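Local structure of cellulase (Clostridium cellulovorans, 6UI3) at residues I25-N31 with C301-N306; Q114-A118 with S163-N167; M193-Y197 with M209-N213; A273-D278 with G313-G317. The protein cleaves cellulose and probably related plant polysaccharides as a broad-specificity GH5_4 endoglucanase, this chain being the catalytic TIM-barrel domain of a longer protein. All coordinates share one frame; numbering follows the deposited sequence. Where two conformers were deposited one is given.

Contact 1 (I25-N31 with C301-N306); sequences IGWNLGN and CLWWDN
W303 O takes the N28 backbone N-H at 2.8 Å, and W27 NE1 donates a hydrogen bond to D305 OD2, also at 2.8 Å. These bonds join strand 25-29 to strand 301-305, the parallel first and last strands whose pairing closes the TIM barrel. The ladder continues from G26 N to C301 O (3.0 Å), from W303 N to G26 O, and, beyond strand 25-29, from G30 N to D305 O (3.0 Å). The W27 indole, its CG anti to the backbone N (chi1 -174°), brings NE1 alongside D305 on the outer face of the sheet. There OD2 is met on the anti side, somewhat out of the carboxylate plane, and also accepts from L319 N. Inside the barrel the N28 amide is held by R64 at OD1 and by G270 O at ND2, while ND2 adds a weak bond to W303 O. The N28 and W304 side chains cross at about a right angle, amide and ring planes 44° apart, with N28 CB 3.5 Å from W304 CE3. W303 turns outward, against M335 of helix 329-339. G30 CA lies over one face of W304 in a CH-pi contact, 3.9 Å from the six-membered ring centroid.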
loop_
_atom_site.group_PDB
_atom_site.type_symbol
_atom_site.label_atom_id
_atom_site.label_comp_id
_atom_site.label_asym_id
_atom_site.label_seq_id
_atom_site.Cartn_x
_atom_site.Cartn_y
_atom_site.Cartn_z
ATOM N N ILE A 25 -9.423 2.726 8.778
ATOM C CA ILE A 25 -8.216 2.065 9.293
ATOM C C ILE A 25 -7.877 0.868 8.410
ATOM O O ILE A 25 -8.775 0.067 8.106
ATOM C CB ILE A 25 -8.473 1.605 10.748
ATOM C CG1 ILE A 25 -8.922 2.781 11.622
ATOM C CG2 ILE A 25 -7.237 0.919 11.335
ATOM C CD1 ILE A 25 -9.387 2.380 13.005
ATOM N N GLY A 26 -6.604 0.687 8.060
ATOM C CA GLY A 26 -6.218 -0.358 7.139
ATOM C C GLY A 26 -5.006 -1.179 7.557
ATOM O O GLY A 26 -4.381 -0.950 8.600
ATOM N N TRP A 27 -4.668 -2.114 6.675
ATOM C CA TRP A 27 -3.781 -3.226 6.999
ATOM C C TRP A 27 -3.246 -3.813 5.705
ATOM O O TRP A 27 -3.977 -3.911 4.715
ATOM C CB TRP A 27 -4.621 -4.253 7.754
ATOM C CG TRP A 27 -3.941 -5.452 8.331
ATOM C CD1 TRP A 27 -3.435 -5.570 9.592
ATOM C CD2 TRP A 27 -3.763 -6.735 7.710
ATOM N NE1 TRP A 27 -2.959 -6.845 9.797
ATOM C CE2 TRP A 27 -3.144 -7.577 8.655
ATOM C CE3 TRP A 27 -4.079 -7.257 6.454
ATOM C CZ2 TRP A 27 -2.828 -8.911 8.375
ATOM C CZ3 TRP A 27 -3.772 -8.575 6.183
ATOM C CH2 TRP A 27 -3.135 -9.381 7.124
ATOM N N ASN A 28 -1.962 -4.163 5.693
ATOM C CA ASN A 28 -1.333 -4.832 4.563
ATOM C C ASN A 28 -1.131 -6.317 4.859
ATOM O O ASN A 28 -0.612 -6.685 5.920
ATOM C CB ASN A 28 0.085 -4.306 4.272
ATOM C CG ASN A 28 0.104 -2.962 3.605
ATOM O OD1 ASN A 28 0.246 -2.854 2.384
ATOM N ND2 ASN A 28 0.026 -1.908 4.408
ATOM N N LEU A 29 -1.433 -7.155 3.864
ATOM C CA LEU A 29 -1.115 -8.588 3.861
ATOM C C LEU A 29 0.363 -8.769 3.497
ATOM O O LEU A 29 0.735 -9.135 2.384
ATOM C CB LEU A 29 -2.046 -9.301 2.880
ATOM C CG LEU A 29 -1.961 -10.815 2.821
ATOM C CD1 LEU A 29 -2.444 -11.468 4.104
ATOM C CD2 LEU A 29 -2.771 -11.339 1.622
ATOM N N GLY A 30 1.223 -8.478 4.478
ATOM C CA GLY A 30 2.655 -8.391 4.208
ATOM C C GLY A 30 3.337 -9.746 4.132
ATOM O O GLY A 30 2.922 -10.724 4.762
ATOM N N ASN A 31 4.428 -9.775 3.368
ATOM C CA ASN A 31 5.261 -10.972 3.215
ATOM C C ASN A 31 4.426 -12.183 2.797
ATOM O O ASN A 31 4.552 -13.297 3.330
ATOM C CB ASN A 31 6.074 -11.258 4.479
ATOM C CG ASN A 31 7.226 -10.294 4.671
ATOM O OD1 ASN A 31 7.264 -9.220 4.079
ATOM N ND2 ASN A 31 8.172 -10.674 5.525
ATOM N N CYS A 301 -4.425 5.294 7.047
ATOM C CA CYS A 301 -3.171 4.646 7.405
ATOM C C CYS A 301 -3.331 3.135 7.370
ATOM O O CYS A 301 -4.270 2.593 7.956
ATOM C CB CYS A 301 -2.726 5.056 8.808
ATOM S SG CYS A 301 -2.355 6.811 8.974
ATOM N N LEU A 302 -2.421 2.463 6.679
ATOM C CA LEU A 302 -2.449 1.014 6.534
ATOM C C LEU A 302 -1.205 0.413 7.178
ATOM O O LEU A 302 -0.095 0.596 6.678
ATOM C CB LEU A 302 -2.515 0.643 5.053
ATOM C CG LEU A 302 -3.805 0.937 4.296
ATOM C CD1 LEU A 302 -4.219 2.343 4.209
ATOM C CD2 LEU A 302 -3.671 0.388 2.875
ATOM N N TRP A 303 -1.383 -0.305 8.283
ATOM C CA TRP A 303 -0.266 -0.931 8.983
ATOM C C TRP A 303 0.327 -2.062 8.146
ATOM O O TRP A 303 -0.398 -2.869 7.565
ATOM C CB TRP A 303 -0.753 -1.473 10.336
ATOM C CG TRP A 303 0.337 -2.113 11.184
ATOM C CD1 TRP A 303 0.848 -3.360 11.028
ATOM C CD2 TRP A 303 1.009 -1.551 12.320
ATOM N NE1 TRP A 303 1.816 -3.595 11.966
ATOM C CE2 TRP A 303 1.925 -2.512 12.786
ATOM C CE3 TRP A 303 0.931 -0.329 12.980
ATOM C CZ2 TRP A 303 2.746 -2.290 13.880
ATOM C CZ3 TRP A 303 1.738 -0.119 14.080
ATOM C CH2 TRP A 303 2.623 -1.103 14.521
ATOM N N TRP A 304 1.660 -2.125 8.109
ATOM C CA TRP A 304 2.365 -3.226 7.433
ATOM C C TRP A 304 2.486 -4.421 8.372
ATOM O O TRP A 304 3.301 -4.412 9.291
ATOM C CB TRP A 304 3.760 -2.795 6.974
ATOM C CG TRP A 304 4.474 -3.912 6.261
ATOM C CD1 TRP A 304 5.392 -4.776 6.788
ATOM C CD2 TRP A 304 4.301 -4.292 4.898
ATOM N NE1 TRP A 304 5.791 -5.685 5.832
ATOM C CE2 TRP A 304 5.142 -5.401 4.656
ATOM C CE3 TRP A 304 3.519 -3.804 3.849
ATOM C CZ2 TRP A 304 5.212 -6.016 3.419
ATOM C CZ3 TRP A 304 3.598 -4.412 2.628
ATOM C CH2 TRP A 304 4.436 -5.500 2.416
ATOM N N ASP A 305 1.688 -5.457 8.135
ATOM C CA ASP A 305 1.634 -6.640 8.997
ATOM C C ASP A 305 2.273 -7.827 8.285
ATOM O O ASP A 305 1.669 -8.441 7.410
ATOM C CB ASP A 305 0.206 -6.948 9.421
ATOM C CG ASP A 305 0.149 -7.966 10.537
ATOM O OD1 ASP A 305 1.108 -8.774 10.651
ATOM O OD2 ASP A 305 -0.864 -7.960 11.266
ATOM N N ASN A 306 3.511 -8.147 8.671
ATOM C CA ASN A 306 4.228 -9.265 8.071
ATOM C C ASN A 306 4.098 -10.580 8.847
ATOM O O ASN A 306 4.750 -11.569 8.479
ATOM C CB ASN A 306 5.705 -8.917 7.881
ATOM C CG ASN A 306 6.422 -8.621 9.175
ATOM O OD1 ASN A 306 5.881 -8.775 10.272
ATOM N ND2 ASN A 306 7.669 -8.211 9.043
#

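Contact 2 (Q114-A118 with S163-N167); sequences QFDEA and SEYFN
The Y165 ring is met obliquely by F115 O and D116 CB, the latter 3.8 Å from Y165 CE1, and the carboxylate oxygen E164 OE2 lies at its edge, in plane. The H155 ring stacks on Y165, and H155 also bonds D116 OD2, while D116 OD1 is taken by H119. Both oxygens of that aspartate are thus occupied by histidines, and the D116 side chain offers Y165 its CB. Nearby, F115 points its own ring elsewhere, edge-to-face with Y172. Its carbonyl oxygen comes within 3.2 Å of Y165 CB.

A single direct hydrogen bond joins the loop before helix 120-137 to the first turn of helix 163-182, one of the helices around the barrel. E164, its CG anti to the backbone N (chi1 176°), stretches out from the helix until OE2 receives E117 N at 2.9 Å. The bond is almost straight at 173° and uses the anti lone pair of OE2. A water donates to the same OE2 (2.8 Å) and accepts from A118 N. A second water donates to E117 OE2 (2.6 Å) and to E164 O and, in one conformer of N167, appears to accept from ND2, which also bonds E171.

E117 OE2 and E164 OE2, 5.7 Å apart, carry like charges that probably repel mildly. One backbone N-H and a water serve the E164 carboxylate, and a salt bridge to K120 probably eases the charge of E117. F115 O, by contrast, is buried without a hydrogen-bonding partner, a probable cost of packing the loop against Y165.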
loop_
_atom_site.group_PDB
_atom_site.type_symbol
_atom_site.label_atom_id
_atom_site.label_comp_id
_atom_site.label_asym_id
_atom_site.label_seq_id
_atom_site.Cartn_x
_atom_site.Cartn_y
_atom_site.Cartn_z
ATOM N N GLN A 114 13.991 -0.537 -11.674
ATOM C CA GLN A 114 14.545 -0.133 -12.964
ATOM C C GLN A 114 13.953 1.186 -13.450
ATOM O O GLN A 114 13.867 1.435 -14.657
ATOM C CB GLN A 114 14.385 -1.249 -13.991
ATOM C CG GLN A 114 15.110 -2.533 -13.557
ATOM C CD GLN A 114 14.998 -3.620 -14.588
ATOM O OE1 GLN A 114 13.909 -3.964 -15.025
ATOM N NE2 GLN A 114 16.139 -4.151 -15.002
ATOM N N PHE A 115 13.614 2.078 -12.515
ATOM C CA PHE A 115 13.054 3.394 -12.849
ATOM C C PHE A 115 14.174 4.369 -13.182
ATOM O O PHE A 115 14.548 5.246 -12.401
ATOM C CB PHE A 115 12.124 3.882 -11.737
ATOM C CG PHE A 115 10.739 3.287 -11.849
ATOM C CD1 PHE A 115 10.501 1.961 -11.506
ATOM C CD2 PHE A 115 9.683 4.033 -12.369
ATOM C CE1 PHE A 115 9.246 1.386 -11.683
ATOM C CE2 PHE A 115 8.431 3.471 -12.539
ATOM C CZ PHE A 115 8.201 2.162 -12.189
ATOM N N ASP A 116 14.705 4.205 -14.394
ATOM C CA ASP A 116 15.786 5.019 -14.933
ATOM C C ASP A 116 15.614 5.105 -16.447
ATOM O O ASP A 116 14.863 4.343 -17.051
ATOM C CB ASP A 116 17.164 4.477 -14.510
ATOM C CG ASP A 116 17.315 2.984 -14.771
ATOM O OD1 ASP A 116 17.149 2.586 -15.932
ATOM O OD2 ASP A 116 17.569 2.210 -13.812
ATOM N N GLU A 117 16.327 6.044 -17.069
ATOM C CA GLU A 117 16.165 6.216 -18.514
ATOM C C GLU A 117 16.593 4.981 -19.293
ATOM O O GLU A 117 16.009 4.675 -20.338
ATOM C CB GLU A 117 16.939 7.433 -19.008
ATOM C CG GLU A 117 16.230 8.751 -18.747
ATOM C CD GLU A 117 14.957 8.906 -19.562
ATOM O OE1 GLU A 117 14.909 8.395 -20.701
ATOM O OE2 GLU A 117 14.011 9.553 -19.073
ATOM N N ALA A 118 17.620 4.275 -18.820
ATOM C CA ALA A 118 18.092 3.084 -19.515
ATOM C C ALA A 118 17.006 2.023 -19.664
ATOM O O ALA A 118 17.022 1.256 -20.629
ATOM C CB ALA A 118 19.303 2.504 -18.782
ATOM N N SER A 163 16.460 13.568 -10.232
ATOM C CA SER A 163 15.396 14.061 -11.101
ATOM C C SER A 163 15.175 13.136 -12.292
ATOM O O SER A 163 14.038 12.952 -12.737
ATOM C CB SER A 163 15.711 15.484 -11.564
ATOM O OG SER A 163 15.607 16.383 -10.471
ATOM N N GLU A 164 16.249 12.543 -12.826
ATOM C CA GLU A 164 16.093 11.592 -13.923
ATOM C C GLU A 164 15.089 10.511 -13.544
ATOM O O GLU A 164 14.154 10.224 -14.292
ATOM C CB GLU A 164 17.430 10.925 -14.273
ATOM C CG GLU A 164 17.309 9.835 -15.357
ATOM C CD GLU A 164 18.512 8.890 -15.422
ATOM O OE1 GLU A 164 19.655 9.321 -15.136
ATOM O OE2 GLU A 164 18.308 7.700 -15.769
ATOM N N TYR A 165 15.289 9.886 -12.381
ATOM C CA TYR A 165 14.435 8.774 -11.992
ATOM C C TYR A 165 13.042 9.275 -11.639
ATOM O O TYR A 165 12.044 8.603 -11.928
ATOM C CB TYR A 165 15.029 8.024 -10.799
ATOM C CG TYR A 165 16.497 7.665 -10.879
ATOM C CD1 TYR A 165 17.137 7.459 -12.093
ATOM C CD2 TYR A 165 17.255 7.547 -9.726
ATOM C CE1 TYR A 165 18.492 7.126 -12.138
ATOM C CE2 TYR A 165 18.598 7.225 -9.767
ATOM C CZ TYR A 165 19.214 7.021 -10.971
ATOM O OH TYR A 165 20.567 6.703 -11.009
ATOM N N PHE A 166 12.953 10.449 -10.995
ATOM C CA PHE A 166 11.639 10.990 -10.677
ATOM C C PHE A 166 10.833 11.177 -11.953
ATOM O O PHE A 166 9.629 10.907 -11.982
ATOM C CB PHE A 166 11.726 12.337 -9.951
ATOM C CG PHE A 166 12.511 12.333 -8.648
ATOM C CD1 PHE A 166 12.761 11.178 -7.926
ATOM C CD2 PHE A 166 12.987 13.540 -8.144
ATOM C CE1 PHE A 166 13.472 11.229 -6.737
ATOM C CE2 PHE A 166 13.691 13.586 -6.960
ATOM C CZ PHE A 166 13.947 12.437 -6.256
ATOM N N ASN A 167 11.477 11.661 -13.017
ATOM C CA ASN A 167 10.766 11.913 -14.267
ATOM C C ASN A 167 10.339 10.614 -14.938
ATOM O O ASN A 167 9.256 10.544 -15.521
ATOM C CB ASN A 167 11.614 12.739 -15.235
ATOM C CG ASN A 167 10.969 12.854 -16.605
ATOM O OD1 ASN A 167 9.937 13.511 -16.757
ATOM N ND2 ASN A 167 11.559 12.201 -17.605
HETATM O O HOH W 1 14.131 11.097 -17.026
HETATM O O HOH W 2 19.592 5.494 -16.972
#

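Contact 3 (M193-Y197 with M209-N213); sequences MVPTY and MVVPN
M209, in one of its two conformers, reaches from the loop after helix 203-208 to residues 194-196 of strand 192-195 and the chain that follows, where each side-chain atom finds a neighbour. CB starts 4.1 Å from T196 CG2, and CG stays at the same distance from that methyl, the two side chains crossing at about a right angle. A turn about the CB-CG bond (chi2 68°) then carries the sulfur over the backbone: SD lies 3.8 Å from T196 CA and 3.6 Å from P195 O. The terminal CE lies 3.3 Å from P195 O and 4.0 Å from V194 CG2.

V194 CG2 is shared. The same methyl faces P212 CD at 4.1 Å and brushes V211 CG1, so one valine branch collects three residues of the 209-213 loop. N173 and V177 of helix 163-182 pack on V194 too, while V211 leans on V217 and V219 of the next strand. The loop thereby covers the seam between helix 163-182 and two neighbouring strands of the TIM barrel.

No hydrogen bond crosses between the two segments. T196 OG1 turns to S200 O, and P195 O, though touched by the methionine methyl, has a weak bond from N173 ND2. Polar groups are thus served from other directions, and the pairing probably rests on dispersion and partial exclusion of water, at least in this conformer of M209.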
loop_
_atom_site.group_PDB
_atom_site.type_symbol
_atom_site.label_atom_id
_atom_site.label_comp_id
_atom_site.label_asym_id
_atom_site.label_seq_id
_atom_site.Cartn_x
_atom_site.Cartn_y
_atom_site.Cartn_z
ATOM N N MET A 193 -4.159 4.638 -7.169
ATOM C CA MET A 193 -3.099 5.188 -6.332
ATOM C C MET A 193 -1.803 5.257 -7.134
ATOM O O MET A 193 -1.441 4.289 -7.819
ATOM C CB MET A 193 -2.866 4.294 -5.112
ATOM C CG MET A 193 -4.059 4.218 -4.172
ATOM S SD MET A 193 -3.959 2.906 -2.933
ATOM C CE MET A 193 -2.458 3.354 -2.071
ATOM N N VAL A 194 -1.100 6.396 -7.030
ATOM C CA VAL A 194 0.139 6.622 -7.736
ATOM C C VAL A 194 1.210 7.042 -6.727
ATOM O O VAL A 194 1.003 7.997 -5.968
ATOM C CB VAL A 194 0.010 7.679 -8.856
ATOM C CG1 VAL A 194 -0.772 7.082 -10.035
ATOM C CG2 VAL A 194 -0.657 8.961 -8.369
ATOM N N PRO A 195 2.343 6.344 -6.641
ATOM C CA PRO A 195 3.372 6.689 -5.658
ATOM C C PRO A 195 4.342 7.753 -6.154
ATOM O O PRO A 195 4.554 7.926 -7.356
ATOM C CB PRO A 195 4.123 5.357 -5.500
ATOM C CG PRO A 195 4.078 4.772 -6.857
ATOM C CD PRO A 195 2.680 5.100 -7.364
ATOM N N THR A 196 4.947 8.441 -5.185
ATOM C CA THR A 196 6.205 9.145 -5.406
ATOM C C THR A 196 7.336 8.108 -5.541
ATOM O O THR A 196 7.151 6.901 -5.334
ATOM C CB THR A 196 6.489 10.031 -4.195
ATOM O OG1 THR A 196 6.526 9.175 -3.045
ATOM C CG2 THR A 196 5.451 11.131 -4.014
ATOM N N TYR A 197 8.541 8.587 -5.847
ATOM C CA TYR A 197 9.719 7.725 -5.904
ATOM C C TYR A 197 9.914 7.046 -4.552
ATOM O O TYR A 197 9.915 7.713 -3.513
ATOM C CB TYR A 197 10.933 8.589 -6.285
ATOM C CG TYR A 197 12.234 7.836 -6.461
ATOM C CD1 TYR A 197 13.094 7.667 -5.397
ATOM C CD2 TYR A 197 12.627 7.332 -7.693
ATOM C CE1 TYR A 197 14.299 6.978 -5.541
ATOM C CE2 TYR A 197 13.827 6.645 -7.844
ATOM C CZ TYR A 197 14.654 6.476 -6.772
ATOM O OH TYR A 197 15.833 5.773 -6.941
ATOM N N MET A 209 7.406 14.893 -7.856
ATOM C CA MET A 209 6.227 14.190 -8.338
ATOM C C MET A 209 5.389 15.074 -9.247
ATOM O O MET A 209 5.119 16.223 -8.917
ATOM C CB MET A 209 5.380 13.851 -7.107
ATOM C CG MET A 209 4.117 13.107 -7.378
ATOM S SD MET A 209 4.510 11.444 -7.962
ATOM C CE MET A 209 2.863 10.728 -7.907
ATOM N N VAL A 210 4.944 14.526 -10.366
ATOM C CA VAL A 210 3.895 15.116 -11.192
ATOM C C VAL A 210 2.737 14.129 -11.140
ATOM O O VAL A 210 2.845 12.999 -11.639
ATOM C CB VAL A 210 4.353 15.374 -12.631
ATOM C CG1 VAL A 210 3.176 15.880 -13.487
ATOM C CG2 VAL A 210 5.484 16.381 -12.645
ATOM N N VAL A 211 1.660 14.512 -10.475
ATOM C CA VAL A 211 0.484 13.637 -10.429
ATOM C C VAL A 211 -0.132 13.609 -11.821
ATOM O O VAL A 211 -0.272 14.675 -12.435
ATOM C CB VAL A 211 -0.519 14.160 -9.397
ATOM C CG1 VAL A 211 -1.706 13.226 -9.303
ATOM C CG2 VAL A 211 0.144 14.301 -8.016
ATOM N N PRO A 212 -0.487 12.447 -12.370
ATOM C CA PRO A 212 -1.107 12.425 -13.698
ATOM C C PRO A 212 -2.322 13.334 -13.788
ATOM O O PRO A 212 -3.021 13.579 -12.795
ATOM C CB PRO A 212 -1.498 10.955 -13.880
ATOM C CG PRO A 212 -0.478 10.207 -13.096
ATOM C CD PRO A 212 -0.236 11.081 -11.863
ATOM N N ASN A 213 -2.588 13.797 -15.010
ATOM C CA ASN A 213 -3.760 14.617 -15.310
ATOM C C ASN A 213 -4.984 13.706 -15.382
ATOM O O ASN A 213 -5.494 13.360 -16.454
ATOM C CB ASN A 213 -3.556 15.391 -16.600
ATOM C CG ASN A 213 -4.683 16.353 -16.858
ATOM O OD1 ASN A 213 -5.485 16.618 -15.971
ATOM N ND2 ASN A 213 -4.732 16.912 -18.053
#

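Contact 4 (A273-D278 with G313-G317); sequences AITDKD and GERLG
R315 stacks its guanidinium against the D276 carboxylate, the planes 21° apart, with D276 OD2 over one face, offset toward the rim. OD2 is 3.5 Å from R315 NH2, but no N-H points at it, so this salt bridge acts through charge alone. D278 completes a salt-bridge network in which R315 pairs with two aspartates, between the loops that follow the last two strands of the TIM barrel. It comes to the guanidinium edge, where NH2 donates to D278 OD2 at 3.2 Å and 161°, nearly in the guanidinium plane. An Asx turn places D278: its backbone N bonds D276 OD1 at 2.9 Å, so D276 probably also sets D278 at the guanidinium edge.

The backbones are tied as well. D276 N donates to R315 O at 2.9 Å, on a lone pair in the carbonyl plane, and R315 N donates to T275 OG1 at 3.1 Å. That hydroxyl is presented by T275 with OG1 anti to its own nitrogen (chi1 -166°). R315, centre of an inverse gamma turn, thus has its N-H and carbonyl bonded by consecutive residues, T275 and D276, while its NE makes a weak bond to G310 O. Farther along, toward strand 301-305, charge gives way to methyl packing: L316 CD2 sits 3.6 Å from A273 CB and 3.5 Å from T275 CA.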
loop_
_atom_site.group_PDB
_atom_site.type_symbol
_atom_site.label_atom_id
_atom_site.label_comp_id
_atom_site.label_asym_id
_atom_site.label_seq_id
_atom_site.Cartn_x
_atom_site.Cartn_y
_atom_site.Cartn_z
ATOM N N ALA A 273 4.294 1.557 10.129
ATOM C CA ALA A 273 4.339 0.677 11.297
ATOM C C ALA A 273 5.436 1.204 12.212
ATOM O O ALA A 273 6.203 2.100 11.839
ATOM C CB ALA A 273 4.627 -0.774 10.937
ATOM N N ILE A 274 5.502 0.641 13.422
ATOM C CA ILE A 274 6.644 0.822 14.323
ATOM C C ILE A 274 7.071 -0.561 14.800
ATOM O O ILE A 274 6.269 -1.309 15.374
ATOM C CB ILE A 274 6.357 1.786 15.486
ATOM C CG1 ILE A 274 7.544 1.809 16.468
ATOM C CG2 ILE A 274 5.021 1.494 16.185
ATOM C CD1 ILE A 274 7.561 2.972 17.424
ATOM N N THR A 275 8.323 -0.914 14.527
ATOM C CA THR A 275 8.830 -2.243 14.830
ATOM C C THR A 275 8.949 -2.475 16.334
ATOM O O THR A 275 9.240 -1.561 17.118
ATOM C CB THR A 275 10.161 -2.451 14.083
ATOM O OG1 THR A 275 10.502 -3.839 14.098
ATOM C CG2 THR A 275 11.309 -1.635 14.674
ATOM N N ASP A 276 8.718 -3.727 16.739
ATOM C CA ASP A 276 8.759 -4.091 18.152
ATOM C C ASP A 276 10.202 -4.095 18.645
ATOM O O ASP A 276 11.022 -4.914 18.205
ATOM C CB ASP A 276 8.125 -5.469 18.361
ATOM C CG ASP A 276 7.825 -5.778 19.806
ATOM O OD1 ASP A 276 8.104 -4.934 20.686
ATOM O OD2 ASP A 276 7.323 -6.905 20.061
ATOM N N LYS A 277 10.503 -3.218 19.589
ATOM C CA LYS A 277 11.774 -3.201 20.303
ATOM C C LYS A 277 11.516 -3.422 21.792
ATOM O O LYS A 277 12.198 -2.854 22.646
ATOM C CB LYS A 277 12.528 -1.902 20.032
ATOM C CG LYS A 277 12.835 -1.674 18.554
ATOM C CD LYS A 277 13.621 -0.411 18.313
ATOM C CE LYS A 277 13.756 -0.101 16.848
ATOM N NZ LYS A 277 14.657 1.067 16.618
ATOM N N ASP A 278 10.498 -4.230 22.104
ATOM C CA ASP A 278 10.090 -4.492 23.487
ATOM C C ASP A 278 9.732 -3.196 24.199
ATOM O O ASP A 278 10.050 -2.986 25.371
ATOM C CB ASP A 278 11.140 -5.328 24.214
ATOM C CG ASP A 278 11.453 -6.611 23.455
ATOM O OD1 ASP A 278 12.627 -6.829 23.094
ATOM O OD2 ASP A 278 10.502 -7.370 23.160
ATOM N N GLY A 313 14.513 -9.843 12.838
ATOM C CA GLY A 313 13.909 -9.247 11.672
ATOM C C GLY A 313 13.005 -8.072 12.019
ATOM O O GLY A 313 13.105 -7.468 13.089
ATOM N N GLU A 314 12.145 -7.710 11.073
ATOM C CA GLU A 314 11.210 -6.601 11.251
ATOM C C GLU A 314 10.012 -7.145 12.018
ATOM O O GLU A 314 9.216 -7.926 11.480
ATOM C CB GLU A 314 10.809 -6.011 9.901
ATOM C CG GLU A 314 11.961 -5.323 9.168
ATOM C CD GLU A 314 11.571 -4.704 7.827
ATOM O OE1 GLU A 314 10.444 -4.923 7.341
ATOM O OE2 GLU A 314 12.415 -3.975 7.261
ATOM N N ARG A 315 9.896 -6.773 13.290
ATOM C CA ARG A 315 8.879 -7.343 14.180
ATOM C C ARG A 315 7.638 -6.464 14.075
ATOM O O ARG A 315 7.421 -5.534 14.866
ATOM C CB ARG A 315 9.418 -7.447 15.599
ATOM C CG ARG A 315 10.646 -8.352 15.694
ATOM C CD ARG A 315 11.394 -8.132 16.999
ATOM N NE ARG A 315 10.662 -8.689 18.135
ATOM C CZ ARG A 315 10.838 -8.331 19.403
ATOM N NH1 ARG A 315 11.710 -7.390 19.717
ATOM N NH2 ARG A 315 10.125 -8.914 20.360
ATOM N N LEU A 316 6.805 -6.762 13.079
ATOM C CA LEU A 316 5.704 -5.895 12.679
ATOM C C LEU A 316 4.360 -6.608 12.732
ATOM O O LEU A 316 3.354 -6.076 12.255
ATOM C CB LEU A 316 5.971 -5.340 11.273
ATOM C CG LEU A 316 7.206 -4.455 11.166
ATOM C CD1 LEU A 316 7.522 -4.108 9.719
ATOM C CD2 LEU A 316 7.014 -3.200 11.990
ATOM N N GLY A 317 4.304 -7.812 13.294
ATOM C CA GLY A 317 3.046 -8.537 13.339
ATOM C C GLY A 317 2.019 -7.874 14.248
ATOM O O GLY A 317 2.343 -7.382 15.334
#

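Contact 1 is the buried seam of the barrel, built on a backbone ladder and tryptophans; the other three lie farther out and join loops to strands, helices or each other. Contact 4 continues from contact 1, since W303 NE1 bonds L316 O and N306 ND2 bonds E314 O, but there a solvent-accessible ion network replaces the ladder. Helix 163-182 supplies one side of contact 2 and packs against contact 3, and the two touch where Y165 and F166 pack on Y197. Contact 2, its centre about 22 Å from the centre of the chain, relies on carboxylates and water, whereas contact 3 is apolar. Contacts 3 and 4 lie on opposite sides of the chain's centre.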